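Local coordinates for galactofuranose-binding protein YtfQ (Escherichia coli, PDB 2VK2), which binds alpha- and beta-galactofuranose in the periplasm and serves as the solute-binding component of the YtfQRT-YjfF ABC transporter, at residues C193-H198 with K219-G224; Y101-T106 with T267-L272; L3-S8 with I33-A38; G15-E20 with L88-I93. One frame throughout, in Å; residues are numbered along the deposited sequence.

Contact 1: C193-H198 with K219-G224; sequences CMVYAH and KDILTG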
loop_
_atom_site.group_PDB
_atom_site.type_symbol
_atom_site.label_atom_id
_atom_site.label_comp_id
_atom_site.label_asym_id
_atom_site.label_seq_id
_atom_site.Cartn_x
_atom_site.Cartn_y
_atom_site.Cartn_z
ATOM N N CYS A 193 4.276 21.512 -9.250
ATOM C CA CYS A 193 5.151 20.823 -10.206
ATOM C C CYS A 193 4.868 19.320 -10.262
ATOM O O CYS A 193 4.947 18.710 -11.329
ATOM C CB CYS A 193 6.623 21.077 -9.837
ATOM S SG CYS A 193 7.855 19.850 -10.390
ATOM N N MET A 194 4.533 18.727 -9.118
ATOM C CA MET A 194 4.408 17.280 -9.017
ATOM C C MET A 194 3.480 16.887 -7.873
ATOM O O MET A 194 3.463 17.537 -6.823
ATOM C CB MET A 194 5.801 16.677 -8.811
ATOM C CG MET A 194 5.852 15.162 -8.710
ATOM S SD MET A 194 6.007 14.590 -7.007
ATOM C CE MET A 194 6.279 12.839 -7.283
ATOM N N VAL A 195 2.699 15.834 -8.094
ATOM C CA VAL A 195 1.928 15.209 -7.026
ATOM C C VAL A 195 2.550 13.859 -6.692
ATOM O O VAL A 195 2.789 13.036 -7.578
ATOM C CB VAL A 195 0.417 15.059 -7.367
ATOM C CG1 VAL A 195 0.204 14.351 -8.707
ATOM C CG2 VAL A 195 -0.319 14.326 -6.243
ATOM N N TYR A 196 2.841 13.675 -5.405
ATOM C CA TYR A 196 3.337 12.422 -4.860
ATOM C C TYR A 196 2.190 11.797 -4.092
ATOM O O TYR A 196 1.727 12.364 -3.103
ATOM C CB TYR A 196 4.525 12.670 -3.921
ATOM C CG TYR A 196 4.961 11.449 -3.131
ATOM C CD1 TYR A 196 5.158 10.222 -3.758
ATOM C CD2 TYR A 196 5.184 11.524 -1.756
ATOM C CE1 TYR A 196 5.552 9.103 -3.044
ATOM C CE2 TYR A 196 5.583 10.406 -1.033
ATOM C CZ TYR A 196 5.770 9.200 -1.685
ATOM O OH TYR A 196 6.168 8.076 -0.997
ATOM N N ALA A 197 1.717 10.643 -4.550
ATOM C CA ALA A 197 0.629 9.955 -3.871
ATOM C C ALA A 197 1.136 8.637 -3.313
ATOM O O ALA A 197 1.836 7.889 -3.994
ATOM C CB ALA A 197 -0.529 9.724 -4.817
ATOM N N HIS A 198 0.769 8.344 -2.069
ATOM C CA HIS A 198 1.217 7.113 -1.418
ATOM C C HIS A 198 0.649 5.851 -2.059
ATOM O O HIS A 198 1.185 4.772 -1.847
ATOM C CB HIS A 198 0.889 7.142 0.071
ATOM C CG HIS A 198 1.684 8.147 0.836
ATOM N ND1 HIS A 198 1.629 8.234 2.208
ATOM C CD2 HIS A 198 2.562 9.095 0.429
ATOM C CE1 HIS A 198 2.424 9.208 2.613
ATOM N NE2 HIS A 198 3.008 9.741 1.556
ATOM N N LYS A 219 2.762 16.325 -17.506
ATOM C CA LYS A 219 3.585 17.395 -18.079
ATOM C C LYS A 219 3.574 18.645 -17.198
ATOM O O LYS A 219 4.614 19.032 -16.665
ATOM C CB LYS A 219 3.124 17.733 -19.502
ATOM C CG LYS A 219 3.996 18.777 -20.192
ATOM C CD LYS A 219 3.762 18.811 -21.690
ATOM C CE LYS A 219 4.582 19.907 -22.359
ATOM N NZ LYS A 219 6.047 19.739 -22.142
ATOM N N ASP A 220 2.406 19.269 -17.046
ATOM C CA ASP A 220 2.268 20.443 -16.177
ATOM C C ASP A 220 2.429 20.054 -14.711
ATOM O O ASP A 220 3.056 20.775 -13.935
ATOM C CB ASP A 220 0.906 21.118 -16.367
ATOM C CG ASP A 220 0.747 21.758 -17.736
ATOM O OD1 ASP A 220 1.750 22.235 -18.309
ATOM O OD2 ASP A 220 -0.398 21.789 -18.230
ATOM N N ILE A 221 1.837 18.923 -14.339
ATOM C CA ILE A 221 2.003 18.354 -13.006
ATOM C C ILE A 221 2.410 16.891 -13.171
ATOM O O ILE A 221 1.656 16.085 -13.717
ATOM C CB ILE A 221 0.716 18.481 -12.165
ATOM C CG1 ILE A 221 0.367 19.958 -11.955
ATOM C CG2 ILE A 221 0.890 17.787 -10.818
ATOM C CD1 ILE A 221 -0.928 20.199 -11.214
ATOM N N LEU A 222 3.622 16.570 -12.723
ATOM C CA LEU A 222 4.145 15.209 -12.781
ATOM C C LEU A 222 3.443 14.355 -11.733
ATOM O O LEU A 222 2.930 14.883 -10.746
ATOM C CB LEU A 222 5.652 15.208 -12.505
ATOM C CG LEU A 222 6.537 16.066 -13.416
ATOM C CD1 LEU A 222 7.947 16.139 -12.852
ATOM C CD2 LEU A 222 6.547 15.520 -14.841
ATOM N N THR A 223 3.420 13.043 -11.943
ATOM C CA THR A 223 2.866 12.124 -10.951
ATOM C C THR A 223 3.884 11.060 -10.570
ATOM O O THR A 223 4.581 10.505 -11.421
ATOM C CB THR A 223 1.568 11.431 -11.438
ATOM O OG1 THR A 223 1.880 10.357 -12.337
ATOM C CG2 THR A 223 0.639 12.430 -12.114
ATOM N N GLY A 224 3.965 10.795 -9.269
ATOM C CA GLY A 224 4.752 9.692 -8.730
ATOM C C GLY A 224 3.904 9.003 -7.681
ATOM O O GLY A 224 3.352 9.664 -6.810
HETATM O O HOH W 1 6.054 19.747 -13.722
#

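Contact 2: Y101-T106 with T267-L272; sequences YMTTVT and TMPEKL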
loop_
_atom_site.group_PDB
_atom_site.type_symbol
_atom_site.label_atom_id
_atom_site.label_comp_id
_atom_site.label_asym_id
_atom_site.label_seq_id
_atom_site.Cartn_x
_atom_site.Cartn_y
_atom_site.Cartn_z
ATOM N N TYR A 101 3.404 -11.782 17.149
ATOM C CA TYR A 101 3.057 -12.237 15.804
ATOM C C TYR A 101 4.231 -12.992 15.202
ATOM O O TYR A 101 5.363 -12.855 15.662
ATOM C CB TYR A 101 2.667 -11.052 14.917
ATOM C CG TYR A 101 3.784 -10.067 14.696
ATOM C CD1 TYR A 101 4.638 -10.197 13.606
ATOM C CD2 TYR A 101 4.001 -9.016 15.580
ATOM C CE1 TYR A 101 5.668 -9.314 13.394
ATOM C CE2 TYR A 101 5.036 -8.116 15.372
ATOM C CZ TYR A 101 5.866 -8.276 14.275
ATOM O OH TYR A 101 6.899 -7.400 14.044
ATOM N N MET A 102 3.957 -13.774 14.162
ATOM C CA MET A 102 4.964 -14.638 13.553
ATOM C C MET A 102 5.889 -13.857 12.629
ATOM O O MET A 102 7.108 -13.880 12.790
ATOM C CB MET A 102 4.283 -15.754 12.760
ATOM C CG MET A 102 3.427 -16.676 13.608
ATOM S SD MET A 102 4.408 -17.786 14.626
ATOM C CE MET A 102 4.816 -19.033 13.409
ATOM N N THR A 103 5.299 -13.176 11.654
ATOM C CA THR A 103 6.061 -12.398 10.690
ATOM C C THR A 103 5.177 -11.314 10.105
ATOM O O THR A 103 3.952 -11.364 10.242
ATOM C CB THR A 103 6.606 -13.293 9.549
ATOM O OG1 THR A 103 7.559 -12.561 8.768
ATOM C CG2 THR A 103 5.480 -13.771 8.637
ATOM N N THR A 104 5.816 -10.328 9.483
ATOM C CA THR A 104 5.131 -9.350 8.645
ATOM C C THR A 104 5.604 -9.555 7.213
ATOM O O THR A 104 6.803 -9.496 6.943
ATOM C CB THR A 104 5.446 -7.903 9.066
ATOM O OG1 THR A 104 5.162 -7.735 10.459
ATOM C CG2 THR A 104 4.611 -6.910 8.266
ATOM N N VAL A 105 4.664 -9.828 6.311
ATOM C CA VAL A 105 4.957 -9.887 4.883
ATOM C C VAL A 105 4.642 -8.520 4.301
ATOM O O VAL A 105 3.509 -8.053 4.389
ATOM C CB VAL A 105 4.116 -10.955 4.166
ATOM C CG1 VAL A 105 4.515 -11.038 2.692
ATOM C CG2 VAL A 105 4.279 -12.308 4.845
ATOM N N THR A 106 5.641 -7.863 3.726
ATOM C CA THR A 106 5.485 -6.470 3.342
ATOM C C THR A 106 6.614 -6.039 2.426
ATOM O O THR A 106 7.671 -6.658 2.402
ATOM C CB THR A 106 5.467 -5.566 4.609
ATOM O OG1 THR A 106 5.277 -4.193 4.240
ATOM C CG2 THR A 106 6.766 -5.707 5.398
ATOM N N THR A 267 8.720 -24.904 12.316
ATOM C CA THR A 267 9.700 -23.961 11.775
ATOM C C THR A 267 9.139 -22.543 11.838
ATOM O O THR A 267 8.109 -22.254 11.231
ATOM C CB THR A 267 10.065 -24.285 10.312
ATOM O OG1 THR A 267 10.615 -25.604 10.231
ATOM C CG2 THR A 267 11.080 -23.283 9.774
ATOM N N MET A 268 9.815 -21.671 12.582
ATOM C CA MET A 268 9.397 -20.277 12.705
ATOM C C MET A 268 9.953 -19.468 11.536
ATOM O O MET A 268 11.101 -19.667 11.134
ATOM C CB MET A 268 9.890 -19.681 14.026
ATOM C CG MET A 268 9.278 -20.312 15.272
ATOM S SD MET A 268 7.557 -19.844 15.544
ATOM C CE MET A 268 7.729 -18.110 15.957
ATOM N N PRO A 269 9.143 -18.549 10.983
ATOM C CA PRO A 269 9.642 -17.695 9.913
ATOM C C PRO A 269 10.519 -16.575 10.456
ATOM O O PRO A 269 10.541 -16.330 11.665
ATOM C CB PRO A 269 8.361 -17.112 9.315
ATOM C CG PRO A 269 7.421 -17.050 10.460
ATOM C CD PRO A 269 7.736 -18.250 11.311
ATOM N N GLU A 270 11.233 -15.898 9.563
ATOM C CA GLU A 270 11.920 -14.665 9.924
ATOM C C GLU A 270 10.853 -13.635 10.285
ATOM O O GLU A 270 9.728 -13.701 9.785
ATOM C CB GLU A 270 12.791 -14.158 8.770
ATOM C CG GLU A 270 13.899 -15.120 8.327
ATOM C CD GLU A 270 14.924 -15.413 9.412
ATOM O OE1 GLU A 270 15.137 -14.558 10.298
ATOM O OE2 GLU A 270 15.526 -16.507 9.374
ATOM N N LYS A 271 11.200 -12.695 11.156
ATOM C CA LYS A 271 10.228 -11.731 11.674
ATOM C C LYS A 271 9.742 -10.755 10.599
ATOM O O LYS A 271 8.623 -10.259 10.680
ATOM C CB LYS A 271 10.821 -10.960 12.863
ATOM C CG LYS A 271 9.815 -10.123 13.669
ATOM C CD LYS A 271 8.668 -10.939 14.272
ATOM C CE LYS A 271 9.157 -12.015 15.223
ATOM N NZ LYS A 271 8.029 -12.703 15.910
ATOM N N LEU A 272 10.594 -10.481 9.614
ATOM C CA LEU A 272 10.258 -9.597 8.502
ATOM C C LEU A 272 10.474 -10.341 7.191
ATOM O O LEU A 272 11.577 -10.806 6.909
ATOM C CB LEU A 272 11.124 -8.336 8.546
ATOM C CG LEU A 272 10.902 -7.290 7.446
ATOM C CD1 LEU A 272 9.489 -6.737 7.491
ATOM C CD2 LEU A 272 11.920 -6.165 7.575
HETATM O O HOH W 2 7.913 -7.760 11.429
HETATM O O HOH W 3 8.708 -15.993 13.762
#

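Contact 3: L3-S8 with I33-A38; sequences LTVGFS and ITLKIA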
loop_
_atom_site.group_PDB
_atom_site.type_symbol
_atom_site.label_atom_id
_atom_site.label_comp_id
_atom_site.label_asym_id
_atom_site.label_seq_id
_atom_site.Cartn_x
_atom_site.Cartn_y
_atom_site.Cartn_z
ATOM N N LEU A 3 -6.464 -27.000 6.935
ATOM C CA LEU A 3 -6.206 -25.744 7.645
ATOM C C LEU A 3 -7.289 -24.721 7.337
ATOM O O LEU A 3 -7.725 -24.593 6.191
ATOM C CB LEU A 3 -4.843 -25.162 7.258
ATOM C CG LEU A 3 -3.586 -25.898 7.727
ATOM C CD1 LEU A 3 -2.348 -25.182 7.206
ATOM C CD2 LEU A 3 -3.537 -26.010 9.245
ATOM N N THR A 4 -7.723 -24.002 8.371
ATOM C CA THR A 4 -8.622 -22.863 8.217
ATOM C C THR A 4 -7.905 -21.604 8.693
ATOM O O THR A 4 -7.387 -21.562 9.811
ATOM C CB THR A 4 -9.921 -23.043 9.022
ATOM O OG1 THR A 4 -10.630 -24.188 8.535
ATOM C CG2 THR A 4 -10.816 -21.815 8.895
ATOM N N VAL A 5 -7.869 -20.592 7.829
ATOM C CA VAL A 5 -7.238 -19.316 8.144
ATOM C C VAL A 5 -8.296 -18.217 8.145
ATOM O O VAL A 5 -9.115 -18.133 7.231
ATOM C CB VAL A 5 -6.132 -18.974 7.122
ATOM C CG1 VAL A 5 -5.558 -17.586 7.382
ATOM C CG2 VAL A 5 -5.036 -20.025 7.165
ATOM N N GLY A 6 -8.284 -17.393 9.189
ATOM C CA GLY A 6 -9.125 -16.206 9.251
ATOM C C GLY A 6 -8.283 -15.003 8.880
ATOM O O GLY A 6 -7.263 -14.750 9.514
ATOM N N PHE A 7 -8.706 -14.271 7.853
ATOM C CA PHE A 7 -7.986 -13.091 7.375
ATOM C C PHE A 7 -8.821 -11.854 7.664
ATOM O O PHE A 7 -9.905 -11.681 7.104
ATOM C CB PHE A 7 -7.703 -13.248 5.874
ATOM C CG PHE A 7 -7.034 -12.056 5.208
ATOM C CD1 PHE A 7 -6.277 -11.123 5.915
ATOM C CD2 PHE A 7 -7.134 -11.909 3.826
ATOM C CE1 PHE A 7 -5.668 -10.052 5.256
ATOM C CE2 PHE A 7 -6.526 -10.850 3.170
ATOM C CZ PHE A 7 -5.791 -9.920 3.884
ATOM N N SER A 8 -8.325 -11.017 8.575
ATOM C CA SER A 8 -8.905 -9.705 8.817
ATOM C C SER A 8 -8.313 -8.726 7.810
ATOM O O SER A 8 -7.169 -8.287 7.949
ATOM C CB SER A 8 -8.637 -9.226 10.243
ATOM O OG SER A 8 -9.147 -7.916 10.419
ATOM N N ILE A 33 -6.503 -24.772 1.428
ATOM C CA ILE A 33 -6.712 -24.077 2.695
ATOM C C ILE A 33 -8.058 -23.366 2.649
ATOM O O ILE A 33 -8.400 -22.734 1.647
ATOM C CB ILE A 33 -5.576 -23.062 2.954
ATOM C CG1 ILE A 33 -4.254 -23.804 3.178
ATOM C CG2 ILE A 33 -5.902 -22.169 4.154
ATOM C CD1 ILE A 33 -3.035 -22.906 3.202
ATOM N N THR A 34 -8.829 -23.499 3.726
ATOM C CA THR A 34 -10.094 -22.793 3.870
ATOM C C THR A 34 -9.803 -21.387 4.381
ATOM O O THR A 34 -9.259 -21.222 5.470
ATOM C CB THR A 34 -11.026 -23.526 4.858
ATOM O OG1 THR A 34 -11.272 -24.857 4.385
ATOM C CG2 THR A 34 -12.350 -22.795 5.004
ATOM N N LEU A 35 -10.152 -20.379 3.588
ATOM C CA LEU A 35 -9.872 -18.994 3.939
ATOM C C LEU A 35 -11.169 -18.246 4.198
ATOM O O LEU A 35 -12.046 -18.191 3.336
ATOM C CB LEU A 35 -9.103 -18.313 2.807
ATOM C CG LEU A 35 -8.677 -16.865 3.061
ATOM C CD1 LEU A 35 -7.680 -16.780 4.207
ATOM C CD2 LEU A 35 -8.096 -16.254 1.798
ATOM N N LYS A 36 -11.282 -17.682 5.397
ATOM C CA LYS A 36 -12.394 -16.819 5.757
ATOM C C LYS A 36 -11.882 -15.393 5.780
ATOM O O LYS A 36 -10.908 -15.096 6.473
ATOM C CB LYS A 36 -12.926 -17.185 7.140
ATOM C CG LYS A 36 -13.209 -18.665 7.314
ATOM C CD LYS A 36 -13.853 -18.959 8.654
ATOM C CE LYS A 36 -15.282 -18.440 8.708
ATOM N NZ LYS A 36 -16.036 -19.000 9.850
ATOM N N ILE A 37 -12.524 -14.512 5.021
ATOM C CA ILE A 37 -12.099 -13.120 4.950
ATOM C C ILE A 37 -13.141 -12.212 5.592
ATOM O O ILE A 37 -14.309 -12.214 5.203
ATOM C CB ILE A 37 -11.839 -12.669 3.498
ATOM C CG1 ILE A 37 -10.844 -13.611 2.813
ATOM C CG2 ILE A 37 -11.308 -11.244 3.482
ATOM C CD1 ILE A 37 -10.516 -13.226 1.385
ATOM N N ALA A 38 -12.703 -11.453 6.592
ATOM C CA ALA A 38 -13.529 -10.431 7.221
ATOM C C ALA A 38 -13.117 -9.069 6.679
ATOM O O ALA A 38 -11.930 -8.753 6.612
ATOM C CB ALA A 38 -13.368 -10.474 8.740
HETATM O O HOH W 4 -9.416 -26.805 4.230
HETATM O O HOH W 5 -11.499 -7.375 9.271
#

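Contact 4: G15-E20 with L88-I93; sequences GWRAAE and LLDRSI. With GZL (beta-D-galactofuranose), chain B.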
loop_
_atom_site.group_PDB
_atom_site.type_symbol
_atom_site.label_atom_id
_atom_site.label_comp_id
_atom_site.label_asym_id
_atom_site.label_seq_id
_atom_site.Cartn_x
_atom_site.Cartn_y
_atom_site.Cartn_z
ATOM N N GLY A 15 -7.622 -0.552 -5.783
ATOM C CA GLY A 15 -7.534 -1.671 -6.713
ATOM C C GLY A 15 -6.463 -2.659 -6.297
ATOM O O GLY A 15 -6.587 -3.855 -6.545
ATOM N N TRP A 16 -5.406 -2.162 -5.658
ATOM C CA TRP A 16 -4.363 -3.036 -5.150
ATOM C C TRP A 16 -4.910 -3.983 -4.081
ATOM O O TRP A 16 -4.641 -5.181 -4.125
ATOM C CB TRP A 16 -3.169 -2.250 -4.590
ATOM C CG TRP A 16 -2.108 -3.185 -4.132
ATOM C CD1 TRP A 16 -1.086 -3.689 -4.875
ATOM C CD2 TRP A 16 -2.010 -3.804 -2.842
ATOM N NE1 TRP A 16 -0.341 -4.566 -4.125
ATOM C CE2 TRP A 16 -0.893 -4.658 -2.875
ATOM C CE3 TRP A 16 -2.759 -3.715 -1.661
ATOM C CZ2 TRP A 16 -0.495 -5.411 -1.769
ATOM C CZ3 TRP A 16 -2.363 -4.466 -0.562
ATOM C CH2 TRP A 16 -1.247 -5.304 -0.627
ATOM N N ARG A 17 -5.669 -3.457 -3.126
ATOM C CA ARG A 17 -6.172 -4.314 -2.050
ATOM C C ARG A 17 -7.190 -5.320 -2.570
ATOM O O ARG A 17 -7.230 -6.453 -2.106
ATOM C CB ARG A 17 -6.757 -3.515 -0.885
ATOM C CG ARG A 17 -7.044 -4.414 0.333
ATOM C CD ARG A 17 -7.240 -3.646 1.629
ATOM N NE ARG A 17 -6.041 -2.892 1.970
ATOM C CZ ARG A 17 -4.947 -3.401 2.526
ATOM N NH1 ARG A 17 -4.870 -4.677 2.868
ATOM N NH2 ARG A 17 -3.917 -2.605 2.743
ATOM N N ALA A 18 -7.992 -4.915 -3.549
ATOM C CA ALA A 18 -8.913 -5.842 -4.200
ATOM C C ALA A 18 -8.145 -7.008 -4.823
ATOM O O ALA A 18 -8.561 -8.161 -4.713
ATOM C CB ALA A 18 -9.745 -5.126 -5.255
ATOM N N ALA A 19 -7.021 -6.705 -5.467
ATOM C CA ALA A 19 -6.156 -7.737 -6.032
ATOM C C ALA A 19 -5.535 -8.612 -4.942
ATOM O O ALA A 19 -5.441 -9.825 -5.104
ATOM C CB ALA A 19 -5.067 -7.112 -6.898
ATOM N N GLU A 20 -5.109 -8.001 -3.837
ATOM C CA GLU A 20 -4.555 -8.766 -2.718
ATOM C C GLU A 20 -5.571 -9.783 -2.193
ATOM O O GLU A 20 -5.220 -10.928 -1.910
ATOM C CB GLU A 20 -4.118 -7.842 -1.579
ATOM C CG GLU A 20 -3.390 -8.564 -0.449
ATOM C CD GLU A 20 -3.335 -7.762 0.833
ATOM O OE1 GLU A 20 -4.338 -7.105 1.180
ATOM O OE2 GLU A 20 -2.275 -7.799 1.496
ATOM N N LEU A 88 1.095 -10.953 9.819
ATOM C CA LEU A 88 0.723 -9.612 9.388
ATOM C C LEU A 88 1.023 -9.460 7.902
ATOM O O LEU A 88 2.082 -9.869 7.438
ATOM C CB LEU A 88 1.473 -8.555 10.201
ATOM C CG LEU A 88 1.284 -8.647 11.719
ATOM C CD1 LEU A 88 2.105 -7.572 12.409
ATOM C CD2 LEU A 88 -0.184 -8.544 12.107
ATOM N N LEU A 89 0.058 -8.893 7.173
ATOM C CA LEU A 89 0.195 -8.673 5.699
ATOM C C LEU A 89 0.106 -7.203 5.385
ATOM O O LEU A 89 -0.785 -6.528 5.795
ATOM C CB LEU A 89 -0.934 -9.426 4.964
ATOM C CG LEU A 89 -0.830 -10.959 4.799
ATOM C CD1 LEU A 89 -0.684 -11.771 6.106
ATOM C CD2 LEU A 89 -2.054 -11.410 3.993
ATOM N N ASP A 90 1.122 -6.797 4.619
ATOM C CA ASP A 90 1.151 -5.524 3.849
ATOM C C ASP A 90 1.222 -4.208 4.639
ATOM O O ASP A 90 1.664 -3.234 4.115
ATOM C CB ASP A 90 0.056 -5.522 2.743
ATOM C CG ASP A 90 -1.303 -5.048 3.206
ATOM O OD1 ASP A 90 -1.456 -3.925 3.607
ATOM O OD2 ASP A 90 -2.259 -5.811 3.080
ATOM N N ARG A 91 0.835 -4.245 5.900
ATOM C CA ARG A 91 1.157 -3.149 6.885
ATOM C C ARG A 91 1.733 -3.768 8.156
ATOM O O ARG A 91 1.530 -4.899 8.413
ATOM C CB ARG A 91 -0.084 -2.327 7.217
ATOM C CG ARG A 91 -0.743 -1.695 5.935
ATOM C CD ARG A 91 -1.815 -0.713 6.295
ATOM N NE ARG A 91 -2.440 -0.222 5.006
ATOM C CZ ARG A 91 -3.583 0.417 4.923
ATOM N NH1 ARG A 91 -4.258 0.817 5.972
ATOM N NH2 ARG A 91 -4.099 0.691 3.743
ATOM N N SER A 92 2.418 -2.899 8.879
ATOM C CA SER A 92 3.129 -3.312 10.081
ATOM C C SER A 92 2.497 -2.713 11.330
ATOM O O SER A 92 1.692 -1.784 11.258
ATOM C CB SER A 92 4.592 -2.880 9.990
ATOM O OG SER A 92 5.264 -3.538 8.929
ATOM N N ILE A 93 2.872 -3.258 12.483
ATOM C CA ILE A 93 2.418 -2.729 13.763
ATOM C C ILE A 93 3.609 -2.288 14.596
ATOM O O ILE A 93 4.742 -2.722 14.372
ATOM C CB ILE A 93 1.542 -3.748 14.541
ATOM C CG1 ILE A 93 2.358 -4.964 14.989
ATOM C CG2 ILE A 93 0.351 -4.177 13.685
ATOM C CD1 ILE A 93 1.549 -5.963 15.801
HETATM C C6 GZL B . 0.354 -1.554 0.882
HETATM C C5 GZL B . -0.719 -1.020 1.499
HETATM C C4 GZL B . -1.614 0.036 0.879
HETATM C C3 GZL B . -1.582 0.323 -0.597
HETATM C C2 GZL B . -2.817 0.400 -1.075
HETATM O O6 GZL B . 1.122 -2.467 1.483
HETATM O O5 GZL B . -0.977 -1.360 2.767
HETATM O O4 GZL B . -2.992 -0.283 1.117
HETATM O O3 GZL B . -0.457 0.551 -1.266
HETATM C C1 GZL B . -3.801 0.048 -0.018
HETATM O O2 GZL B . -3.213 0.706 -2.311
HETATM O O1 GZL B . -4.656 1.143 0.295
#

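Contact 1: C193-H198 with K219-G224
Met194 lies across Leu222 at about a right angle, its CG 3.8 Å from Leu222 CB, and then bends at chi2 (-101°) along the neighbouring strand. The bend brings its methyl CE over the backbone of Gly224, 3.7 Å from Gly224 N; a CB modelled on Gly224 would clash with that methyl, so the missing side chain leaves room for the methyl end of Met194. On the other face of the sheet Val195 and Thr223 run side by side, with Val195 CG1 3.9 Å from Thr223 CG2, while the same CG1 also touches Ile221 CG2. Thr223 OG1 turns elsewhere, to the backbone N of Asn242.

The backbones are parallel, their short axes 16° apart. Four hydrogen bonds alternate between them: Leu222 N to Cys193 O, Val195 N to Leu222 O (2.8 Å), Gly224 N to Val195 O and Ala197 N to Gly224 O. A water 2.8 Å from Cys193 O also lies within bonding distance of Asp220 O, and Cys193 SG forms the disulfide with Cys129. At the other end, Gly224 O sits at the edge of the Tyr196 ring, 3.6 Å from its CD1. With helix 200-212 joining the strands and Val203 covering Val195 and Thr223, this is a beta-alpha-beta crossover unit in one of the two lobes of a periplasmic sugar-binding protein.

Contact 2: Y101-T106 with T267-L272
The segments Tyr101-Thr106 and Thr267-Leu272 run in directions 44° apart and share a single parallel bridge, Thr104 with Leu272. Thr104 N donates to Lys271 O at 3.1 Å. One residue earlier the hydroxyl of Thr103 takes over from the backbone: with OG1 anti to the backbone N (chi1 -169°), it reaches across and donates to Glu270 O at 2.7 Å, and also bonds the hydroxyl of Thr273. This brings the loop after helix 252-265 alongside strand 103-106, where it enters 272-274, an outermost strand of the parallel six-stranded sheet.

Lys271 leaves its backbone pointing away and folds back through bends at chi2 and chi3. Its CD packs 3.5 Å from Tyr101 CE1, obliquely to the ring, and NZ ends over the ring face, 5.0 Å from the centroid and 17° off the normal, in a cation-pi contact. The ammonium also donates to Tyr101 O at 2.7 Å, weakly to Met102 O, and to Lys98 O outside the contact. An alanine in place of Lys271 is likely to leave Tyr101 O without this donor and to uncover the ring face that the lysine overlies.

Met102 crosses both Met268 and Pro269 at about a right angle; its CE is 3.6 Å from Met268 SD and also touches Pro269 CD, with Tyr262 of helix 252-265 next to both methionines. Two waters fill in the polar links: one joins Tyr101 OH, Thr104 OG1 and Lys271 O, while the other donates to Met102 O and Pro269 O, 2.8 Å from each.

Contact 3: L3-S8 with I33-A38
Lys36 O accepts the shortest bond of the pair, nearly straight, from Phe7 N at 2.7 Å. The same oxygen lies 3.5 Å from Gly6 CA in a CA-H...O contact. Four more backbone bonds complete the parallel pattern: Thr34 N to Leu3 O, Val5 N to Thr34 O, Lys36 N to Val5 O and Ala38 N to Phe7 O. The register holds residue for residue from Thr4 with Thr34 to Ser8 with Ala38, and the strand axes are inclined by 20°.

Val5, Phe7, Leu35 and Ile37 occupy one face. Leu35 folds over the bridge through chi1 -177° and chi2 64°, bringing CD1 within 3.9 Å of both Val5 CG1 and Phe7 CB. The other valine branch, CG2, meets Ile33 CG2 at 3.8 Å, while Ile37 CG1 approaches the Phe7 ring obliquely. Helix 15-31 covers Leu35 and Ile37 on this side, and helix 252-265 covers Val5 and Ile33.

On the opposite face Thr4 and Thr34 stand side by side, pointing the same way, with Thr4 OG1 3.8 Å from Thr34 CB. Lys36 CD brushes Thr4 CG2 before the chain carries its NZ to Gln57. Ser8 OG shares a water with Ala38 O, though the bond to Ala38 O is weak, and also bonds Gln47. Strand 4-9, helix 15-31 and strand 34-39 thus form a beta-alpha-beta crossover at one margin of the parallel sheet in the N-terminal lobe of this periplasmic binding fold.

Contact 4: G15-E20 with L88-I93
Arg17 points its CB toward 88-93, and CG follows anti to the backbone N (chi1 -170°) before a bend at chi3 (-61°) turns the guanidinium to Asp90. NE is paired with Glu13. CZ stands 3.7 Å from both Asp90 oxygens, and the two terminal nitrogens grip them end-on, NH1 to OD2 and NH2 to OD1, each at 2.9 Å, the planes 45° apart. NH1 also bridges to Glu20 OE1, and Gln9 bonds both, NH1 through OE1 and Glu20 OE1 through NE2. Arg17 NH2 donates to O4, the ring oxygen of the galactofuranose, at 3.0 Å. Replacing Arg17 with a leucine would probably leave the buried carboxylates of Asp90 and Glu20 without their shared positive partner and cost the ring oxygen one of its two arginine donors.

Asp90 OD1 accepts from the O5 hydroxyl at 2.7 Å, while its backbone O accepts from O6. The extended Arg91 gives NE to O5 and NH2 to O4. Trp16 has sugar C6 over one ring face, 4.2 Å above the plane, and Glu20 CB over the other, both toward the rim. Charged groups on a sugar's polar atoms beside an aromatic ring are characteristic of the interlobe pocket of periplasmic sugar-binding proteins.

How the contacts relate
From the N terminus, strand 4-9 opens contact 3 and leads through a short loop to helix 15-31, whose first turn opens contact 4. Contact 3 closes at strand 34-39 while contact 4 is still open until 88-93, so these two loops cross; they touch where Phe7 CZ packs against Leu89 CD2. Contact 2 opens next at strand 103-106, the neighbour of 86-89, and is joined to contact 4 by backbone pairing. Its long loop closes only at 267-272 and encloses contact 1 in the second sheet. Contacts 2 and 3 thus tie opposite margins of one sheet, contact 4 lies near the chain's centre at the sugar, and contact 1 belongs to the other lobe.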